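Local coordinates for protein N-acetylglucosaminidase (Paenibacillus barengoltzii, PDB 6INX) that probably hydrolyses glycosidic bonds of N-acetylglucosamine residues, as a family 18 glycoside hydrolase built on a TIM barrel, at residues 246-249 and 250-253; 299-302 and 303-307. All coordinates share one frame; numbering follows the deposited sequence.

In the fold
Contact 1 (246-253) comes first along the chain and contact 2 (299-307) follows; their centres lie about 20 Å apart, with nearest atoms about 7 Å apart and not touching. Both belong to the segment running from barrel strand 230-235 to barrel strand 320-324, where the five-stranded antiparallel sheet is inserted, consistent with the small alpha/beta insertion domain of many family 18 enzymes. Contact 1, about 28 Å from the chain's centre, shapes an outer loop between sheet strands 237-241 and 260-264 that reaches the second subunit through Tyr252. Contact 2 lies deeper, about 16 Å from that centre, and starts helix 303-316, which leads the chain from strand 297-299 back towards the barrel.

Contact 1 (246-249 and 250-253)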
ATOM      1  N   ASN A 246      -4.048 -17.825  14.224  1.00 14.54           N
ATOM      2  CA  ASN A 246      -2.916 -18.746  14.256  1.00 13.40           C
ATOM      3  C   ASN A 246      -2.853 -19.524  12.939  1.00 17.86           C
ATOM      4  O   ASN A 246      -3.128 -20.722  12.857  1.00 16.82           O
ATOM      5  CB  ASN A 246      -3.029 -19.667  15.465  1.00 16.73           C
ATOM      6  CG  ASN A 246      -1.776 -20.485  15.703  1.00 18.97           C
ATOM      7  OD1 ASN A 246      -0.753 -20.306  15.046  1.00 17.20           O
ATOM      8  ND2 ASN A 246      -1.861 -21.411  16.652  1.00 26.53           N
ATOM      9  N   VAL A 247      -2.489 -18.800  11.885  1.00 16.38           N
ATOM     10  CA  VAL A 247      -2.398 -19.328  10.530  1.00 14.93           C
ATOM     11  C   VAL A 247      -1.115 -18.784   9.917  1.00 11.82           C
ATOM     12  O   VAL A 247      -0.787 -17.607  10.099  1.00 12.69           O
ATOM     13  CB  VAL A 247      -3.617 -18.878   9.696  1.00 15.05           C
ATOM     14  CG1 VAL A 247      -3.481 -19.353   8.251  1.00 16.11           C
ATOM     15  CG2 VAL A 247      -4.920 -19.368  10.320  1.00 17.91           C
ATOM     16  N   ASN A 248      -0.371 -19.632   9.206  1.00 14.33           N
ATOM     17  CA  ASN A 248       0.837 -19.191   8.500  1.00 12.85           C
ATOM     18  C   ASN A 248       1.852 -18.542   9.440  1.00 13.43           C
ATOM     19  O   ASN A 248       2.572 -17.618   9.048  1.00 13.82           O
ATOM     20  CB  ASN A 248       0.503 -18.244   7.335  1.00 13.67           C
ATOM     21  CG  ASN A 248       1.642 -18.096   6.339  1.00 17.17           C
ATOM     22  OD1 ASN A 248       2.329 -19.063   6.008  1.00 16.30           O
ATOM     23  ND2 ASN A 248       1.850 -16.869   5.859  1.00 15.83           N
ATOM     24  N   ARG A 249       1.910 -19.016  10.693  1.00 12.60           N
ATOM     25  CA  ARG A 249       2.835 -18.485  11.700  1.00 12.48           C
ATOM     26  C   ARG A 249       2.611 -16.997  11.947  1.00 11.30           C
ATOM     27  O   ARG A 249       3.544 -16.272  12.300  1.00 12.38           O
ATOM     28  CB  ARG A 249       4.305 -18.773  11.368  1.00 13.91           C
ATOM     29  CG  ARG A 249       4.629 -20.251  11.187  1.00 18.19           C
ATOM     30  CD  ARG A 249       5.990 -20.422  10.546  1.00 22.98           C
ATOM     31  NE  ARG A 249       6.091 -21.712   9.874  1.00 29.61           N
ATOM     32  CZ  ARG A 249       5.704 -21.929   8.622  1.00 34.92           C
ATOM     33  NH1 ARG A 249       5.205 -20.935   7.899  1.00 31.36           N
ATOM     34  NH2 ARG A 249       5.824 -23.137   8.089  1.00 37.74           N
ATOM     35  N   GLY A 250       1.372 -16.545  11.777  1.00 12.65           N
ATOM     36  CA  GLY A 250       1.011 -15.158  12.017  1.00 11.41           C
ATOM     37  C   GLY A 250       1.304 -14.203  10.876  1.00  9.88           C
ATOM     38  O   GLY A 250       0.944 -13.023  10.984  1.00 11.69           O
ATOM     39  N   LEU A 251       1.953 -14.657   9.804  1.00 12.45           N
ATOM     40  CA  LEU A 251       2.437 -13.790   8.739  1.00 12.15           C
ATOM     41  C   LEU A 251       1.345 -13.582   7.694  1.00 10.71           C
ATOM     42  O   LEU A 251       0.731 -14.545   7.222  1.00 11.78           O
ATOM     43  CB  LEU A 251       3.680 -14.413   8.102  1.00 12.29           C
ATOM     44  CG  LEU A 251       4.400 -13.606   7.025  1.00 10.56           C
ATOM     45  CD1 LEU A 251       4.985 -12.332   7.602  1.00 12.68           C
ATOM     46  CD2 LEU A 251       5.509 -14.433   6.396  1.00 13.23           C
ATOM     47  N   TYR A 252       1.078 -12.317   7.370  1.00  9.88           N
ATOM     48  CA  TYR A 252       0.061 -11.941   6.378  1.00 12.09           C
ATOM     49  C   TYR A 252      -1.343 -12.304   6.853  1.00 11.12           C
ATOM     50  O   TYR A 252      -2.183 -12.777   6.085  1.00 11.68           O
ATOM     51  CB  TYR A 252       0.372 -12.450   4.959  1.00 12.49           C
ATOM     52  CG  TYR A 252       1.796 -12.162   4.560  1.00 10.59           C
ATOM     53  CD1 TYR A 252       2.397 -10.961   4.912  1.00 11.31           C
ATOM     54  CD2 TYR A 252       2.556 -13.097   3.883  1.00 11.85           C
ATOM     55  CE1 TYR A 252       3.699 -10.689   4.579  1.00 13.19           C
ATOM     56  CE2 TYR A 252       3.871 -12.829   3.547  1.00  9.69           C
ATOM     57  CZ  TYR A 252       4.433 -11.622   3.910  1.00 11.36           C
ATOM     58  OH  TYR A 252       5.747 -11.333   3.602  1.00 14.61           O
ATOM     59  N   GLN A 253      -1.590 -12.080   8.142  1.00 12.67           N
ATOM     60  CA  GLN A 253      -2.871 -12.298   8.789  1.00 12.45           C
ATOM     61  C   GLN A 253      -3.462 -10.963   9.214  1.00 13.01           C
ATOM     62  O   GLN A 253      -2.749  -9.976   9.425  1.00 11.73           O
ATOM     63  CB  GLN A 253      -2.702 -13.173  10.035  1.00 14.10           C
ATOM     64  CG  GLN A 253      -2.076 -14.529   9.761  1.00 14.79           C
ATOM     65  CD  GLN A 253      -2.849 -15.320   8.737  1.00 16.90           C
ATOM     66  OE1 GLN A 253      -4.055 -15.532   8.878  1.00 16.84           O
ATOM     67  NE2 GLN A 253      -2.166 -15.741   7.677  1.00 15.97           N
TER
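Val247 and Gly250 are joined by a backbone hydrogen bond, Gly250 N to Val247 O at 2.9 Å, and Leu251 N follows suit on Asn248 O at 3.1 Å. These bonds close two overlapping beta turns in which Asn248, Arg249 and Gly250 all have positive phi. Asparagine tolerates that conformation well and glycine better still; a CB on Gly250 would run into Arg249 O.

Side-chain amides tie the turn to the chain beyond it. The short Asn248 amide spans three residues, its ND2 giving a hydrogen bond of 2.9 Å to Leu251 O. The longer Gln253 can fold back at chi2 (-57°), and its NE2 reaches the same oxygen at 3.2 Å. The two donors come from opposite faces of the peptide plane, so this carbonyl is gripped above and below.

Van der Waals contacts fill in around the amides. The bent Gln253 chain crosses Val247 at about a right angle, setting OE1 3.5 Å from Val247 CB, and Asn248 CB lies 3.7 Å from Gln253 NE2. Branched Leu251 puts CG over the centre of the Tyr252 ring.

The loop connects strands 237-241 and 260-264. Arg249 packs on Tyr290 of strand 288-292 and Tyr281 of strand 279-283, Leu251 touches Asp283 of the latter, and Tyr252 meets Glu117 of the second subunit.

Contact 2 (299-302 and 303-307); sequences SYDD and EMSIR
Glu303, the first residue of helix 303-316, bends back over Asp302: its OE1 lies 3.7 Å from Asp302 CB, while OE2 makes a salt bridge with Arg333. Met304 lies alongside the Asp302 side chain, both pointing the same way, with Met304 CB 3.2 Å from Asp302 OD1; its long, flexible thioether continues towards Arg280 and Trp282.

Ser305 carries the polar centre of the contact. Its N donates to Asp302 OD1 at 2.9 Å, nearly straight (166°), and Asp302 N returns a bond of 2.9 Å to Ser305 OG: a capping box, with Asp302 as N-cap. The short serine suits this place because its hydroxyl, tucked between backbone N and carbonyl carbon (chi1 59°), also donates to Asp301 OD1 at 2.7 Å, meeting it from above the carboxylate plane. The other Asp302 oxygen, OD2, makes a salt bridge with Arg280 of strand 279-283. With alanine in place of Asp302, Ser305 N would probably lose its capping acceptor and Arg280 its carboxylate partner.

Ile306 begins the regular helical pattern, its N bonding Asp302 O at 3.0 Å. Its CG1 runs 3.2 Å from Asp302 O, and the branched side chain packs against Leu334 and Leu338 of helix 333-341.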
ATOM      1  N   SER A 299       7.584  -8.162  14.259  1.00 10.12           N
ATOM      2  CA  SER A 299       8.555  -8.027  13.181  1.00  9.56           C
ATOM      3  C   SER A 299       9.733  -7.196  13.679  1.00  9.17           C
ATOM      4  O   SER A 299       9.534  -6.169  14.325  1.00 10.10           O
ATOM      5  CB  SER A 299       7.911  -7.271  12.012  1.00  9.45           C
ATOM      6  OG  SER A 299       8.896  -6.841  11.105  1.00  9.96           O
ATOM      7  N   TYR A 300      10.960  -7.601  13.340  1.00  9.19           N
ATOM      8  CA  TYR A 300      12.129  -6.891  13.857  1.00  8.71           C
ATOM      9  C   TYR A 300      13.330  -7.142  12.951  1.00  9.82           C
ATOM     10  O   TYR A 300      13.250  -7.907  11.996  1.00 13.29           O
ATOM     11  CB  TYR A 300      12.399  -7.286  15.322  1.00 10.08           C
ATOM     12  CG  TYR A 300      12.887  -8.702  15.543  1.00 10.53           C
ATOM     13  CD1 TYR A 300      12.072  -9.792  15.272  1.00 10.93           C
ATOM     14  CD2 TYR A 300      14.160  -8.948  16.050  1.00 11.62           C
ATOM     15  CE1 TYR A 300      12.510 -11.091  15.484  1.00 11.64           C
ATOM     16  CE2 TYR A 300      14.608 -10.255  16.272  1.00 11.97           C
ATOM     17  CZ  TYR A 300      13.774 -11.315  15.989  1.00 12.02           C
ATOM     18  OH  TYR A 300      14.209 -12.614  16.204  1.00 14.36           O
ATOM     19  N   ASP A 301      14.440  -6.459  13.266  1.00  9.60           N
ATOM     20  CA  ASP A 301      15.754  -6.673  12.662  1.00 11.06           C
ATOM     21  C   ASP A 301      16.648  -7.362  13.689  1.00 12.09           C
ATOM     22  O   ASP A 301      16.562  -7.080  14.894  1.00 12.06           O
ATOM     23  CB  ASP A 301      16.421  -5.315  12.346  1.00 12.54           C
ATOM     24  CG  ASP A 301      16.541  -5.016  10.844  1.00 12.93           C
ATOM     25  OD1 ASP A 301      16.416  -5.930   9.999  1.00 12.51           O
ATOM     26  OD2 ASP A 301      16.777  -3.827  10.507  1.00 12.37           O
ATOM     27  N   ASP A 302      17.503  -8.270  13.222  1.00 13.77           N
ATOM     28  CA  ASP A 302      18.496  -8.846  14.127  1.00 15.30           C
ATOM     29  C   ASP A 302      19.870  -8.866  13.472  1.00 12.93           C
ATOM     30  O   ASP A 302      20.053  -8.275  12.407  1.00 12.24           O
ATOM     31  CB  ASP A 302      18.053 -10.227  14.647  1.00 14.70           C
ATOM     32  CG  ASP A 302      17.997 -11.298  13.564  1.00 16.08           C
ATOM     33  OD1 ASP A 302      18.351 -11.037  12.401  1.00 14.74           O
ATOM     34  OD2 ASP A 302      17.599 -12.435  13.888  1.00 18.85           O
ATOM     35  N   GLU A 303      20.851  -9.538  14.089  1.00 13.29           N
ATOM     36  CA  GLU A 303      22.175  -9.583  13.473  1.00 14.44           C
ATOM     37  C   GLU A 303      22.141 -10.279  12.115  1.00 14.05           C
ATOM     38  O   GLU A 303      22.921  -9.932  11.219  1.00 15.63           O
ATOM     39  CB  GLU A 303      23.175 -10.275  14.407  1.00 16.07           C
ATOM     40  CG  GLU A 303      23.306  -9.620  15.779  1.00 14.89           C
ATOM     41  CD  GLU A 303      22.397 -10.242  16.827  1.00 21.96           C
ATOM     42  OE1 GLU A 303      21.202 -10.495  16.543  1.00 22.50           O
ATOM     43  OE2 GLU A 303      22.883 -10.494  17.946  1.00 23.70           O
ATOM     44  N   MET A 304      21.232 -11.239  11.938  1.00 14.75           N
ATOM     45  CA  MET A 304      21.138 -11.987  10.685  1.00 17.91           C
ATOM     46  C   MET A 304      20.610 -11.104   9.552  1.00 14.61           C
ATOM     47  O   MET A 304      21.203 -11.037   8.468  1.00 14.86           O
ATOM     48  CB  MET A 304      20.238 -13.207  10.906  1.00 21.37           C
ATOM     49  CG  MET A 304      20.256 -14.285   9.836  1.00 22.31           C
ATOM     50  SD  MET A 304      19.291 -15.733  10.360  1.00 23.93           S
ATOM     51  CE  MET A 304      20.369 -16.444  11.603  1.00 26.82           C
ATOM     52  N   SER A 305      19.504 -10.401   9.787  1.00 13.05           N
ATOM     53  CA  SER A 305      18.981  -9.522   8.746  1.00 13.46           C
ATOM     54  C   SER A 305      19.915  -8.342   8.488  1.00 11.22           C
ATOM     55  O   SER A 305      20.070  -7.908   7.343  1.00 12.54           O
ATOM     56  CB  SER A 305      17.570  -9.051   9.107  1.00 13.42           C
ATOM     57  OG  SER A 305      17.538  -8.350  10.341  1.00 13.47           O
ATOM     58  N   ILE A 306      20.571  -7.835   9.535  1.00 13.07           N
ATOM     59  CA  ILE A 306      21.535  -6.759   9.345  1.00 14.29           C
ATOM     60  C   ILE A 306      22.700  -7.213   8.460  1.00 13.91           C
ATOM     61  O   ILE A 306      23.125  -6.481   7.558  1.00 14.91           O
ATOM     62  CB  ILE A 306      21.988  -6.191  10.701  1.00 14.58           C
ATOM     63  CG1 ILE A 306      20.867  -5.346  11.316  1.00 17.01           C
ATOM     64  CG2 ILE A 306      23.268  -5.373  10.556  1.00 17.29           C
ATOM     65  CD1 ILE A 306      21.159  -4.918  12.756  1.00 18.09           C
ATOM     66  N   ARG A 307      23.221  -8.437   8.671  1.00 14.71           N
ATOM     67  CA  ARG A 307      24.292  -8.902   7.779  1.00 16.49           C
ATOM     68  C   ARG A 307      23.815  -8.945   6.339  1.00 14.85           C
ATOM     69  O   ARG A 307      24.540  -8.544   5.425  1.00 16.35           O
ATOM     70  CB  ARG A 307      24.864 -10.272   8.195  1.00 18.78           C
ATOM     71  CG  ARG A 307      25.827 -10.984   7.180  1.00 27.97           C
ATOM     72  CD  ARG A 307      27.078 -10.138   7.084  1.00 29.77           C
ATOM     73  NE  ARG A 307      28.124 -10.642   6.220  1.00 37.24           N
ATOM     74  CZ  ARG A 307      29.285 -11.153   6.644  1.00 41.94           C
ATOM     75  NH1 ARG A 307      29.575 -11.242   7.950  1.00 42.86           N
ATOM     76  NH2 ARG A 307      30.195 -11.552   5.733  1.00 47.50           N
TER